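Local coordinates for ORF 37 (Human herpesvirus 8 type M, PDB 3FHD), which processes branched or non-linear viral DNA as an endonuclease and exonuclease of the herpesvirus alkaline nuclease family, promoting the production of packaged unit-length linear genomes, at residues 210-213 against 214-218; 442-446 against 447-451. One frame throughout, in Å; residues are numbered along the deposited sequence.

Interaction 1: residues 210-213 against 214-218; sequences KTLL and ATLLH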
ATOM      1  N   LYS A 210      -9.708   9.637  -3.433  1.00 19.65           N
ATOM      2  CA  LYS A 210      -9.307  10.175  -2.105  1.00 21.09           C
ATOM      3  C   LYS A 210     -10.146  11.374  -1.732  1.00 20.28           C
ATOM      4  O   LYS A 210     -10.634  11.460  -0.598  1.00 19.72           O
ATOM      5  CB  LYS A 210      -7.842  10.631  -2.069  1.00 22.06           C
ATOM      6  CG  LYS A 210      -6.853   9.536  -2.150  1.00 26.75           C
ATOM      7  CD  LYS A 210      -5.441   9.972  -1.768  1.00 32.49           C
ATOM      8  CE  LYS A 210      -4.477   8.967  -2.410  1.00 33.55           C
ATOM      9  NZ  LYS A 210      -3.099   8.933  -1.859  1.00 39.79           N
ATOM     10  N   THR A 211     -10.296  12.311  -2.673  1.00 20.54           N
ATOM     11  CA  THR A 211     -11.157  13.498  -2.447  1.00 21.56           C
ATOM     12  C   THR A 211     -12.607  13.155  -2.084  1.00 20.57           C
ATOM     13  O   THR A 211     -13.197  13.801  -1.203  1.00 20.75           O
ATOM     14  CB  THR A 211     -11.142  14.468  -3.638  1.00 21.10           C
ATOM     15  OG1 THR A 211      -9.784  14.753  -3.981  1.00 25.46           O
ATOM     16  CG2 THR A 211     -11.831  15.810  -3.259  1.00 22.73           C
ATOM     17  N   LEU A 212     -13.179  12.168  -2.771  1.00 19.93           N
ATOM     18  CA  LEU A 212     -14.516  11.645  -2.449  1.00 19.95           C
ATOM     19  C   LEU A 212     -14.634  11.086  -1.030  1.00 20.18           C
ATOM     20  O   LEU A 212     -15.609  11.391  -0.320  1.00 20.10           O
ATOM     21  CB  LEU A 212     -14.942  10.576  -3.459  1.00 20.05           C
ATOM     22  CG  LEU A 212     -15.202  11.010  -4.913  1.00 21.11           C
ATOM     23  CD1 LEU A 212     -15.187   9.818  -5.870  1.00 22.77           C
ATOM     24  CD2 LEU A 212     -16.530  11.777  -5.028  1.00 21.00           C
ATOM     25  N   LEU A 213     -13.660  10.272  -0.622  1.00 19.44           N
ATOM     26  CA  LEU A 213     -13.627   9.703   0.726  1.00 19.60           C
ATOM     27  C   LEU A 213     -13.523  10.810   1.776  1.00 20.47           C
ATOM     28  O   LEU A 213     -14.309  10.870   2.729  1.00 19.44           O
ATOM     29  CB  LEU A 213     -12.447   8.694   0.851  1.00 19.59           C
ATOM     30  CG  LEU A 213     -12.528   7.449  -0.052  1.00 17.88           C
ATOM     31  CD1 LEU A 213     -11.281   6.510   0.008  1.00 19.09           C
ATOM     32  CD2 LEU A 213     -13.813   6.663   0.243  1.00 16.00           C
ATOM     33  N   ALA A 214     -12.560  11.708   1.571  1.00 21.03           N
ATOM     34  CA  ALA A 214     -12.283  12.802   2.505  1.00 21.97           C
ATOM     35  C   ALA A 214     -13.463  13.786   2.654  1.00 22.43           C
ATOM     36  O   ALA A 214     -13.894  14.118   3.775  1.00 22.48           O
ATOM     37  CB  ALA A 214     -11.019  13.528   2.051  1.00 22.10           C
ATOM     38  N   THR A 215     -13.992  14.228   1.514  1.00 22.81           N
ATOM     39  CA  THR A 215     -15.040  15.244   1.451  1.00 23.36           C
ATOM     40  C   THR A 215     -16.468  14.720   1.675  1.00 23.18           C
ATOM     41  O   THR A 215     -17.315  15.410   2.293  1.00 23.34           O
ATOM     42  CB  THR A 215     -14.976  15.954   0.085  1.00 22.86           C
ATOM     43  OG1 THR A 215     -13.670  16.524  -0.067  1.00 26.67           O
ATOM     44  CG2 THR A 215     -16.029  17.053  -0.010  1.00 25.38           C
ATOM     45  N   LEU A 216     -16.767  13.529   1.167  1.00 22.88           N
ATOM     46  CA  LEU A 216     -18.153  13.053   1.194  1.00 23.14           C
ATOM     47  C   LEU A 216     -18.447  11.996   2.235  1.00 23.38           C
ATOM     48  O   LEU A 216     -19.572  11.922   2.730  1.00 23.49           O
ATOM     49  CB  LEU A 216     -18.630  12.602  -0.195  1.00 23.38           C
ATOM     50  CG  LEU A 216     -18.425  13.570  -1.375  1.00 24.62           C
ATOM     51  CD1 LEU A 216     -18.913  12.938  -2.664  1.00 26.07           C
ATOM     52  CD2 LEU A 216     -19.104  14.942  -1.168  1.00 23.88           C
ATOM     53  N   LEU A 217     -17.453  11.187   2.581  1.00 23.57           N
ATOM     54  CA  LEU A 217     -17.633  10.131   3.591  1.00 24.46           C
ATOM     55  C   LEU A 217     -17.115  10.532   4.961  1.00 24.78           C
ATOM     56  O   LEU A 217     -17.635  10.082   5.966  1.00 24.85           O
ATOM     57  CB  LEU A 217     -16.954   8.812   3.169  1.00 24.02           C
ATOM     58  CG  LEU A 217     -17.787   7.779   2.394  1.00 25.04           C
ATOM     59  CD1 LEU A 217     -18.385   8.378   1.120  1.00 23.42           C
ATOM     60  CD2 LEU A 217     -16.930   6.536   2.049  1.00 24.41           C
ATOM     61  N   HIS A 218     -16.071  11.352   5.004  1.00 25.29           N
ATOM     62  CA  HIS A 218     -15.470  11.702   6.291  1.00 26.12           C
ATOM     63  C   HIS A 218     -15.282  13.220   6.446  1.00 26.88           C
ATOM     64  O   HIS A 218     -14.192  13.690   6.771  1.00 26.38           O
ATOM     65  CB  HIS A 218     -14.155  10.928   6.474  1.00 26.41           C
ATOM     66  CG  HIS A 218     -14.325   9.439   6.484  1.00 25.51           C
ATOM     67  ND1 HIS A 218     -14.820   8.752   7.572  1.00 25.95           N
ATOM     68  CD2 HIS A 218     -14.043   8.501   5.545  1.00 26.15           C
ATOM     69  CE1 HIS A 218     -14.840   7.458   7.304  1.00 27.20           C
ATOM     70  NE2 HIS A 218     -14.371   7.279   6.080  1.00 25.35           N
TER
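The imidazole of His218 meets the carbonyl oxygen of Leu213 obliquely, with CD2 3.7 Å from that O. Its two ring nitrogens are bonded to other residues, NE2 to Tyr265 OH and ND1 to Glu221 OE1, which fixes the ring's rotation, and the ring of Tyr265 stands steeply against it. Leu213 O also accepts two backbone bonds: from Leu217 N at 3.2 Å, which approaches from above the carbonyl plane, and from His218 N at 2.9 Å, nearly in line with the C=O (173°), though its N-H is bent to 130°. This i to i+5 bond marks the wider pi-type turn near the end of helix 203-217. One turn earlier the bonding is regular, as in Ala214 N to Lys210 O at 2.9 Å. Thr215 sets OG1 beside its own backbone N (chi1 -58°), where the hydroxyl folds back to give Thr211 O a weak bond of 3.0 Å besides the one from Thr215 N. Leucines four residues apart run alongside each other: Leu212 CD2 lies 3.6 Å from Leu216 CD1, and Leu213 CD2 equally close to Leu217 CD2. Lys210, its side chain about 7 Å from the magnesium ion, hydrogen-bonds through NZ to Asp243 O and Leu225 O. The Leu213 side packs on strands 262-269, 244-245 and 455-464 of the mixed sheet, while Thr211, Leu212, Thr215 and Leu216 touch Ile444 of strand 443-444.

Interaction 2: residues 442-446 against 447-451; sequences CTIGG and DALDP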
ATOM      1  N   CYS A 442     -15.411  21.159 -12.645  1.00 29.32           N
ATOM      2  CA  CYS A 442     -16.192  20.314 -11.735  1.00 30.00           C
ATOM      3  C   CYS A 442     -15.589  20.373 -10.332  1.00 29.99           C
ATOM      4  O   CYS A 442     -14.398  20.668 -10.183  1.00 31.27           O
ATOM      5  CB  CYS A 442     -16.250  18.872 -12.243  1.00 29.63           C
ATOM      6  SG  CYS A 442     -17.162  18.672 -13.790  1.00 30.95           S
ATOM      7  N   THR A 443     -16.396  20.121  -9.306  1.00 29.75           N
ATOM      8  CA  THR A 443     -15.895  20.184  -7.929  1.00 29.89           C
ATOM      9  C   THR A 443     -16.502  19.125  -7.026  1.00 29.69           C
ATOM     10  O   THR A 443     -17.667  18.754  -7.187  1.00 28.85           O
ATOM     11  CB  THR A 443     -16.145  21.569  -7.267  1.00 30.23           C
ATOM     12  OG1 THR A 443     -17.537  21.903  -7.345  1.00 29.80           O
ATOM     13  CG2 THR A 443     -15.294  22.674  -7.919  1.00 30.50           C
ATOM     14  N   ILE A 444     -15.688  18.650  -6.080  1.00 29.54           N
ATOM     15  CA  ILE A 444     -16.149  17.836  -4.944  1.00 29.86           C
ATOM     16  C   ILE A 444     -15.887  18.670  -3.687  1.00 30.27           C
ATOM     17  O   ILE A 444     -14.739  18.885  -3.318  1.00 29.69           O
ATOM     18  CB  ILE A 444     -15.382  16.467  -4.829  1.00 30.01           C
ATOM     19  CG1 ILE A 444     -15.345  15.724  -6.167  1.00 29.37           C
ATOM     20  CG2 ILE A 444     -16.008  15.585  -3.732  1.00 30.18           C
ATOM     21  CD1 ILE A 444     -14.188  14.697  -6.280  1.00 29.17           C
ATOM     22  N   GLY A 445     -16.944  19.164  -3.050  1.00 31.22           N
ATOM     23  CA  GLY A 445     -16.798  20.164  -1.986  1.00 32.25           C
ATOM     24  C   GLY A 445     -16.150  21.441  -2.511  1.00 32.75           C
ATOM     25  O   GLY A 445     -16.598  22.017  -3.500  1.00 32.74           O
ATOM     26  N   GLY A 446     -15.082  21.879  -1.857  1.00 33.67           N
ATOM     27  CA  GLY A 446     -14.341  23.057  -2.313  1.00 33.89           C
ATOM     28  C   GLY A 446     -13.466  22.702  -3.502  1.00 34.09           C
ATOM     29  O   GLY A 446     -13.333  23.497  -4.445  1.00 34.95           O
ATOM     30  N   ASP A 447     -12.933  21.474  -3.464  1.00 33.28           N
ATOM     31  CA  ASP A 447     -11.883  20.980  -4.353  1.00 32.29           C
ATOM     32  C   ASP A 447     -12.304  20.907  -5.817  1.00 31.31           C
ATOM     33  O   ASP A 447     -13.293  20.258  -6.156  1.00 31.02           O
ATOM     34  CB  ASP A 447     -11.436  19.578  -3.903  1.00 32.86           C
ATOM     35  CG  ASP A 447     -11.036  19.518  -2.430  1.00 34.61           C
ATOM     36  OD1 ASP A 447     -11.779  20.041  -1.563  1.00 37.02           O
ATOM     37  OD2 ASP A 447      -9.971  18.922  -2.143  1.00 37.34           O
ATOM     38  N   ALA A 448     -11.533  21.565  -6.675  1.00 30.20           N
ATOM     39  CA  ALA A 448     -11.727  21.486  -8.113  1.00 29.48           C
ATOM     40  C   ALA A 448     -11.106  20.193  -8.652  1.00 28.65           C
ATOM     41  O   ALA A 448     -10.083  19.733  -8.132  1.00 28.77           O
ATOM     42  CB  ALA A 448     -11.104  22.697  -8.791  1.00 29.44           C
ATOM     43  N   LEU A 449     -11.726  19.612  -9.681  1.00 27.70           N
ATOM     44  CA  LEU A 449     -11.168  18.445 -10.372  1.00 27.49           C
ATOM     45  C   LEU A 449     -10.248  18.938 -11.466  1.00 26.94           C
ATOM     46  O   LEU A 449     -10.597  19.885 -12.168  1.00 26.78           O
ATOM     47  CB  LEU A 449     -12.273  17.627 -11.043  1.00 27.76           C
ATOM     48  CG  LEU A 449     -13.079  16.564 -10.314  1.00 28.46           C
ATOM     49  CD1 LEU A 449     -13.925  17.182  -9.234  1.00 29.50           C
ATOM     50  CD2 LEU A 449     -13.957  15.878 -11.342  1.00 27.98           C
ATOM     51  N   ASP A 450      -9.100  18.295 -11.658  1.00 26.54           N
ATOM     52  CA  ASP A 450      -8.291  18.653 -12.818  1.00 26.95           C
ATOM     53  C   ASP A 450      -9.133  18.463 -14.083  1.00 26.12           C
ATOM     54  O   ASP A 450      -9.794  17.433 -14.219  1.00 25.66           O
ATOM     55  CB  ASP A 450      -6.999  17.849 -12.928  1.00 27.89           C
ATOM     56  CG  ASP A 450      -6.073  18.415 -14.011  1.00 30.92           C
ATOM     57  OD1 ASP A 450      -5.573  19.548 -13.842  1.00 32.61           O
ATOM     58  OD2 ASP A 450      -5.882  17.758 -15.054  1.00 34.56           O
ATOM     59  N   PRO A 451      -9.133  19.459 -15.000  1.00 25.76           N
ATOM     60  CA  PRO A 451      -9.966  19.337 -16.219  1.00 25.44           C
ATOM     61  C   PRO A 451      -9.531  18.179 -17.116  1.00 25.07           C
ATOM     62  O   PRO A 451     -10.299  17.730 -17.974  1.00 25.12           O
ATOM     63  CB  PRO A 451      -9.771  20.694 -16.929  1.00 25.52           C
ATOM     64  CG  PRO A 451      -8.494  21.241 -16.380  1.00 25.81           C
ATOM     65  CD  PRO A 451      -8.378  20.728 -14.970  1.00 25.75           C
TER
HETATM   66  O   HOH W   1     -12.639  19.990 -14.036  1.00 49.80           O
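Leu449 turns its buried side chain back onto Cys442 and Ile444, and this is the close-packed part of the contact. Its CD1 lies 3.7 Å from Ile444 CG1, the two side chains crossing at about a right angle, while the other branch, CD2, comes 3.9 Å from Cys442 CB. Ile444 brings CG1 beside its own backbone N (chi1 -50°) and thereby presents that branch to the leucine. The backbones are joined by a nearly straight bond from Leu449 N to Cys442 O, 2.9 Å long (167°), and by a more bent one of equal length from Ile444 N to Asp447 O. Between them Thr443 and Ala448 form an antiparallel non-hydrogen-bonded pair, their CA atoms 4.4 Å apart. These elements define a short beta hairpin with a two-residue loop, a type II' turn from Ile444 to Asp447, in which Gly445 takes the positive phi (61°) of the first corner. The bond that closes the turn, Asp447 N to Ile444 O, is weak. Gly446, Asp447 and Ala448 make up the exposed part. The Asp447 carboxylate gains no hydrogen bond across the hairpin, OD1 lying near Ile444 O, another acceptor. At the open end a water donates to Leu449 O at 2.8 Å and weakly accepts from Cys442 N, bridging the two arms. Outside the hairpin, Thr443 makes backbone bonds to Gly375 and Ile377, and Leu449 also packs on Ile377 and Arg434.

Interaction 1 comes first along the chain, in helix 203-217, and interaction 2 follows more than 220 residues later in the hairpin of strands 443-444 and 447-448. Their centres are about 12 Å apart, and they touch: Thr215 CG2 lies 3.8 Å from Gly445 CA, and Thr211 CG2 3.8 Å from Asp447 OD2. The hairpin therefore packs on the helix through its turn, Ile444 and Asp447. The helix also packs on the mixed sheet and carries Glu206, which binds magnesium in another structure of this protein but not in this model. All four segments lie in the viral alkaline exonuclease region (PD-(D/E)XK superfamily); the side chain of magnesium-binding Ile267 is about 3 Å from that of Lys210 and about 11 Å from that of Ile444.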